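Local coordinates for periplasmic solute binding protein (Pectobacterium atrosepticum, PDB 4RY1) that probably binds a sugar in the periplasm and delivers it to an ABC-type importer, at residues 21-24 / 25-29; 298-301 / 302-306; 57-60 / 61-64. All blocks are in the same frame, centred on the assembly; numbering follows the deposited sequence.

Interaction 1: residues 21-24 / 25-29; sequences AAIN and AFQKA
Ala25 N donates to Ala21 O at 3.0 Å and Phe26 N to Ala22 O at 2.9 Å, the first two of four i to i+4 backbone hydrogen bonds that join successive turns at the C-terminal end of helix 13-29. Gln27 N then reaches Ile23 O, and Lys28 N reaches Asn24 O. All four N-H groups point fairly straight at their acceptors, and a further bond from Ala29 N to Ala25 O continues the regular alpha-helical pattern.

The side-chain contacts gather round Gln27. Its CG is anti to the carbonyl carbon (chi1 -72°), which lays the chain back along the preceding turn and brings CG to 3.4 Å from Ile23 O. Beyond CG the chain is extended and runs alongside Ile23, pointing the same way, with Gln27 NE2 3.9 Å from the CG2 branch of Ile23. The same NE2 lies 3.9 Å from Asn24 OD1; the two amide planes are only 24° apart, but at this distance the approach is a loose one. At the other end of the Gln27 amide, OE1 accepts a hydrogen bond from the backbone N of Val35, a side-chain link from the helix to strand 33-40. Phe26 contributes CB, 3.4 Å from Ile23 O, while its ring leads off the helix.

These turns belong to the beta-alpha-beta unit of strand 3-10, helix 13-29 and strand 33-40. Ile23 packs on Ile7 and Trp9 of the first strand and on Val35 of the second, where Phe26 also meets Ile33 and Val35. Ala25 and Ala29 touch helix 299-310 through Phe308, and Ala21 and Ala22 lie against Ala318 of helix 313-319.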
loop_
_atom_site.group_PDB
_atom_site.type_symbol
_atom_site.label_atom_id
_atom_site.label_comp_id
_atom_site.label_asym_id
_atom_site.label_seq_id
_atom_site.Cartn_x
_atom_site.Cartn_y
_atom_site.Cartn_z
ATOM N N ALA A 21 15.834 16.388 -6.815
ATOM C CA ALA A 21 15.552 17.352 -7.902
ATOM C C ALA A 21 14.511 18.368 -7.420
ATOM O O ALA A 21 14.620 19.572 -7.665
ATOM C CB ALA A 21 15.043 16.626 -9.128
ATOM N N ALA A 22 13.477 17.877 -6.744
ATOM C CA ALA A 22 12.444 18.782 -6.228
ATOM C C ALA A 22 13.009 19.748 -5.189
ATOM O O ALA A 22 12.680 20.928 -5.176
ATOM C CB ALA A 22 11.269 18.005 -5.652
ATOM N N ILE A 23 13.852 19.216 -4.313
ATOM C CA ILE A 23 14.503 20.035 -3.286
ATOM C C ILE A 23 15.382 21.112 -3.909
ATOM O O ILE A 23 15.356 22.264 -3.511
ATOM C CB ILE A 23 15.273 19.153 -2.281
ATOM C CG1 ILE A 23 14.281 18.354 -1.413
ATOM C CG2 ILE A 23 16.214 19.999 -1.420
ATOM C CD1 ILE A 23 14.924 17.202 -0.668
ATOM N N ASN A 24 16.143 20.724 -4.923
ATOM C CA ASN A 24 16.992 21.698 -5.594
ATOM C C ASN A 24 16.178 22.813 -6.270
ATOM O O ASN A 24 16.581 23.997 -6.248
ATOM C CB ASN A 24 17.946 21.028 -6.600
ATOM C CG ASN A 24 19.083 20.311 -5.903
ATOM O OD1 ASN A 24 19.662 20.822 -4.938
ATOM N ND2 ASN A 24 19.415 19.123 -6.380
ATOM N N ALA A 25 15.066 22.437 -6.900
ATOM C CA ALA A 25 14.185 23.432 -7.519
ATOM C C ALA A 25 13.583 24.340 -6.440
ATOM O O ALA A 25 13.472 25.552 -6.628
ATOM C CB ALA A 25 13.116 22.732 -8.356
ATOM N N PHE A 26 13.212 23.756 -5.306
ATOM C CA PHE A 26 12.702 24.560 -4.193
ATOM C C PHE A 26 13.723 25.579 -3.716
ATOM O O PHE A 26 13.375 26.739 -3.469
ATOM C CB PHE A 26 12.286 23.644 -3.036
ATOM C CG PHE A 26 11.853 24.382 -1.802
ATOM C CD1 PHE A 26 10.596 24.949 -1.704
ATOM C CD2 PHE A 26 12.718 24.525 -0.725
ATOM C CE1 PHE A 26 10.199 25.621 -0.548
ATOM C CE2 PHE A 26 12.331 25.229 0.397
ATOM C CZ PHE A 26 11.065 25.758 0.493
ATOM N N GLN A 27 14.970 25.138 -3.592
ATOM C CA GLN A 27 16.053 26.020 -3.141
ATOM C C GLN A 27 16.330 27.159 -4.123
ATOM O O GLN A 27 16.613 28.279 -3.721
ATOM C CB GLN A 27 17.296 25.196 -2.797
ATOM C CG GLN A 27 17.077 24.406 -1.494
ATOM C CD GLN A 27 18.290 23.688 -0.966
ATOM O OE1 GLN A 27 18.698 23.902 0.171
ATOM N NE2 GLN A 27 18.866 22.857 -1.763
ATOM N N LYS A 28 16.231 26.868 -5.406
ATOM C CA LYS A 28 16.363 27.910 -6.432
ATOM C C LYS A 28 15.294 28.988 -6.271
ATOM O O LYS A 28 15.579 30.181 -6.379
ATOM C CB LYS A 28 16.273 27.281 -7.830
ATOM C CG LYS A 28 16.468 28.213 -8.992
ATOM C CD LYS A 28 16.632 27.427 -10.284
ATOM C CE LYS A 28 16.793 28.346 -11.485
ATOM N NZ LYS A 28 15.676 29.324 -11.619
ATOM N N ALA A 29 14.080 28.551 -5.970
ATOM C CA ALA A 29 12.919 29.447 -5.829
ATOM C C ALA A 29 12.937 30.152 -4.472
ATOM O O ALA A 29 12.307 31.182 -4.313
ATOM C CB ALA A 29 11.606 28.681 -5.987
#

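Interaction 2: residues 298-301 / 302-306; sequences HPKE and AAMLM
Ala302 N donates to His298 O at 2.9 Å with an N-H...O angle of 168°, the straightest of four i to i+4 bonds that open helix 299-310. His298 occupies the N-cap position, and its own N is hydrogen-bonded to Ser296 OG. Ala303 N to Pro299 O, Met304 N to Lys300 O (2.8 Å) and Leu305 N to Glu301 O carry the pattern into the second turn.

Outside the backbone, Met304 leans back over the preceding turn: a chi1 of -67° sets CG beside its own backbone N and within 3.3 Å of Lys300 O. Lys300 sends its chain outward and bends it at the last torsion, where NZ passes 3.9 Å from Met304 SD as the two side chains cross at a slant. Ala303 CB sits 3.4 Å from Pro299 O and equally far from Lys300 O. These N-terminal turns pack on the mixed sheet, with Ala302 and Met306 on strand 284-292 and Leu305 on Ile5 and Ile7 of strand 3-10, while Ala303 and Met304 meet Ile88.

At their separation the lysine nitrogen and methionine sulfur make no more than a loose contact, and the peptide hydrogen bonds are the main tie between the two turns.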
loop_
_atom_site.group_PDB
_atom_site.type_symbol
_atom_site.label_atom_id
_atom_site.label_comp_id
_atom_site.label_asym_id
_atom_site.label_seq_id
_atom_site.Cartn_x
_atom_site.Cartn_y
_atom_site.Cartn_z
ATOM N N HIS A 298 10.094 25.894 12.214
ATOM C CA HIS A 298 9.858 26.507 10.903
ATOM C C HIS A 298 8.678 25.824 10.168
ATOM O O HIS A 298 8.823 25.387 9.026
ATOM C CB HIS A 298 11.137 26.390 10.050
ATOM C CG HIS A 298 12.348 27.030 10.653
ATOM N ND1 HIS A 298 12.484 28.392 10.776
ATOM C CD2 HIS A 298 13.487 26.491 11.144
ATOM C CE1 HIS A 298 13.644 28.669 11.345
ATOM N NE2 HIS A 298 14.274 27.532 11.577
ATOM N N PRO A 299 7.501 25.735 10.802
ATOM C CA PRO A 299 6.396 25.041 10.146
ATOM C C PRO A 299 5.942 25.696 8.849
ATOM O O PRO A 299 5.527 25.019 7.926
ATOM C CB PRO A 299 5.279 25.094 11.199
ATOM C CG PRO A 299 5.622 26.283 12.051
ATOM C CD PRO A 299 7.117 26.204 12.142
ATOM N N LYS A 300 6.038 27.010 8.766
ATOM C CA LYS A 300 5.690 27.680 7.526
ATOM C C LYS A 300 6.590 27.232 6.357
ATOM O O LYS A 300 6.106 26.882 5.281
ATOM C CB LYS A 300 5.784 29.174 7.726
ATOM C CG LYS A 300 5.420 29.934 6.493
ATOM C CD LYS A 300 5.492 31.414 6.765
ATOM C CE LYS A 300 4.479 32.091 5.887
ATOM N NZ LYS A 300 4.869 31.818 4.478
ATOM N N GLU A 301 7.897 27.254 6.571
ATOM C CA GLU A 301 8.875 26.840 5.555
ATOM C C GLU A 301 8.726 25.355 5.220
ATOM O O GLU A 301 8.827 24.959 4.052
ATOM C CB GLU A 301 10.307 27.188 6.005
ATOM C CG GLU A 301 10.613 28.684 6.036
ATOM C CD GLU A 301 10.170 29.436 7.279
ATOM O OE1 GLU A 301 9.614 28.851 8.238
ATOM O OE2 GLU A 301 10.376 30.663 7.263
ATOM N N ALA A 302 8.458 24.546 6.227
ATOM C CA ALA A 302 8.155 23.130 6.006
ATOM C C ALA A 302 6.944 22.971 5.071
ATOM O O ALA A 302 6.986 22.214 4.089
ATOM C CB ALA A 302 7.893 22.429 7.351
ATOM N N ALA A 303 5.882 23.700 5.365
ATOM C CA ALA A 303 4.691 23.707 4.516
ATOM C C ALA A 303 4.995 24.219 3.105
ATOM O O ALA A 303 4.439 23.705 2.123
ATOM C CB ALA A 303 3.593 24.540 5.139
ATOM N N MET A 304 5.838 25.249 3.008
ATOM C CA MET A 304 6.248 25.757 1.683
ATOM C C MET A 304 6.941 24.657 0.866
ATOM O O MET A 304 6.736 24.535 -0.343
ATOM C CB MET A 304 7.161 26.998 1.798
ATOM C CG MET A 304 6.479 28.242 2.350
ATOM S SD MET A 304 7.600 29.614 2.871
ATOM C CE MET A 304 8.262 30.051 1.244
ATOM N N LEU A 305 7.801 23.875 1.506
ATOM C CA LEU A 305 8.477 22.780 0.801
ATOM C C LEU A 305 7.467 21.729 0.331
ATOM O O LEU A 305 7.492 21.249 -0.810
ATOM C CB LEU A 305 9.534 22.139 1.684
ATOM C CG LEU A 305 10.271 20.922 1.135
ATOM C CD1 LEU A 305 10.915 21.189 -0.224
ATOM C CD2 LEU A 305 11.263 20.402 2.185
ATOM N N MET A 306 6.535 21.394 1.201
ATOM C CA MET A 306 5.490 20.423 0.871
ATOM C C MET A 306 4.631 20.919 -0.303
ATOM O O MET A 306 4.388 20.177 -1.272
ATOM C CB MET A 306 4.612 20.121 2.076
ATOM C CG MET A 306 5.345 19.329 3.149
ATOM S SD MET A 306 4.506 19.248 4.814
ATOM C CE MET A 306 2.853 18.727 4.331
#

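Interaction 3: residues 57-60 / 61-64; sequences QEPD and VMRI
Pro59 and Met62 meet where a loop turns into strand 61-64, which lies between strands 3-10 and 284-292 in the mixed sheet of this periplasmic binding protein fold. The Met62 side chain folds back across the loop. Rotation about its first bond (chi1 -62°) swings CG to 3.9 Å from Pro59 CD, with the two side chains roughly perpendicular. The next atom, SD, lies 4.0 Å from both CB and CG of Glu58.

Glu58 adopts a less common first torsion (chi1 69°), its CG lying between the backbone N and carbonyl carbon, and bends again at chi2. Its aliphatic part faces the Met62 sulfur while OE2 is hydrogen-bonded to Ser293 OG. Asp60 directs its carboxylate out of this contact: OD1 accepts from Arg6 N and OD2 is hydrogen-bonded to Ser296 OG, which ties the loop to the backbone of strand 3-10 at Arg6 and to the loop before helix 299-310. On the other side of the strand, Val61 packs on Ile7 and Phe290. The fold-back of Met62 finishes with its methyl group, which the bend at chi3 (-83°) turns inward, leaving CE 3.6 Å from Pro59 O.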
loop_
_atom_site.group_PDB
_atom_site.type_symbol
_atom_site.label_atom_id
_atom_site.label_comp_id
_atom_site.label_asym_id
_atom_site.label_seq_id
_atom_site.Cartn_x
_atom_site.Cartn_y
_atom_site.Cartn_z
ATOM N N GLN A 57 13.803 14.523 18.138
ATOM C CA GLN A 57 14.881 14.641 17.143
ATOM C C GLN A 57 14.396 14.467 15.684
ATOM O O GLN A 57 15.202 14.401 14.773
ATOM C CB GLN A 57 15.999 13.621 17.404
ATOM C CG GLN A 57 16.665 13.716 18.766
ATOM C CD GLN A 57 17.088 15.119 19.112
ATOM O OE1 GLN A 57 16.487 15.766 19.966
ATOM N NE2 GLN A 57 18.115 15.612 18.432
ATOM N N GLU A 58 13.096 14.330 15.491
ATOM C CA GLU A 58 12.571 14.051 14.160
ATOM C C GLU A 58 12.748 15.248 13.201
ATOM O O GLU A 58 12.820 16.407 13.623
ATOM C CB GLU A 58 11.105 13.662 14.265
ATOM C CG GLU A 58 10.140 14.764 14.667
ATOM C CD GLU A 58 9.962 14.972 16.173
ATOM O OE1 GLU A 58 10.862 14.626 16.986
ATOM O OE2 GLU A 58 8.912 15.519 16.518
ATOM N N PRO A 59 12.792 14.959 11.896
ATOM C CA PRO A 59 12.863 16.036 10.934
ATOM C C PRO A 59 11.625 16.895 10.874
ATOM O O PRO A 59 10.547 16.508 11.312
ATOM C CB PRO A 59 13.062 15.326 9.602
ATOM C CG PRO A 59 13.078 13.877 9.853
ATOM C CD PRO A 59 12.705 13.639 11.269
ATOM N N ASP A 60 11.790 18.078 10.301
ATOM C CA ASP A 60 10.676 19.034 10.162
ATOM C C ASP A 60 9.545 18.493 9.287
ATOM O O ASP A 60 8.376 18.740 9.556
ATOM C CB ASP A 60 11.172 20.358 9.587
ATOM C CG ASP A 60 12.247 20.985 10.450
ATOM O OD1 ASP A 60 13.426 20.625 10.284
ATOM O OD2 ASP A 60 11.879 21.765 11.342
ATOM N N VAL A 61 9.946 17.837 8.198
ATOM C CA VAL A 61 9.018 17.188 7.265
ATOM C C VAL A 61 9.345 15.704 7.200
ATOM O O VAL A 61 10.499 15.318 6.968
ATOM C CB VAL A 61 9.070 17.791 5.850
ATOM C CG1 VAL A 61 8.120 17.061 4.882
ATOM C CG2 VAL A 61 8.685 19.248 5.902
ATOM N N MET A 62 8.318 14.880 7.404
ATOM C CA MET A 62 8.493 13.423 7.373
ATOM C C MET A 62 7.543 12.799 6.367
ATOM O O MET A 62 6.340 13.062 6.399
ATOM C CB MET A 62 8.146 12.824 8.734
ATOM C CG MET A 62 9.027 13.287 9.890
ATOM S SD MET A 62 8.237 13.192 11.572
ATOM C CE MET A 62 7.341 14.775 11.455
ATOM N N ARG A 63 8.050 11.893 5.547
ATOM C CA ARG A 63 7.154 10.944 4.873
ATOM C C ARG A 63 6.688 9.923 5.923
ATOM O O ARG A 63 7.504 9.405 6.677
ATOM C CB ARG A 63 7.824 10.222 3.723
ATOM C CG ARG A 63 6.882 9.437 2.821
ATOM C CD ARG A 63 7.649 8.502 1.904
ATOM N NE ARG A 63 6.775 7.667 1.080
ATOM C CZ ARG A 63 6.531 7.850 -0.215
ATOM N NH1 ARG A 63 7.085 8.859 -0.862
ATOM N NH2 ARG A 63 5.728 6.989 -0.839
ATOM N N ILE A 64 5.390 9.662 5.958
ATOM C CA ILE A 64 4.830 8.682 6.856
ATOM C C ILE A 64 3.784 7.858 6.126
ATOM O O ILE A 64 3.191 8.311 5.151
ATOM C CB ILE A 64 4.204 9.299 8.113
ATOM C CG1 ILE A 64 3.056 10.247 7.758
ATOM C CG2 ILE A 64 5.255 9.981 8.990
ATOM C CD1 ILE A 64 2.224 10.653 8.962
#

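From the N terminus, interaction 1 comes first, on the helix linking strands 3-10 and 33-40. Interaction 3 follows where the chain enters strand 61-64, and interaction 2 opens helix 299-310 much later. Each is continuous in sequence, so none closes a long loop, and the three lie in series without nesting or crossing. Helix 299-310 brings them together: Phe26 CE1 of interaction 1 packs 3.6 Å from Leu305 CA, and Ala302 CB of interaction 2 lies 3.6 Å from Val61 CG2. Interactions 1 and 3 do not touch, their nearest atoms being about 9 Å apart. Thus 302-306 connects helix 13-29 with strand 61-64 of the mixed sheet.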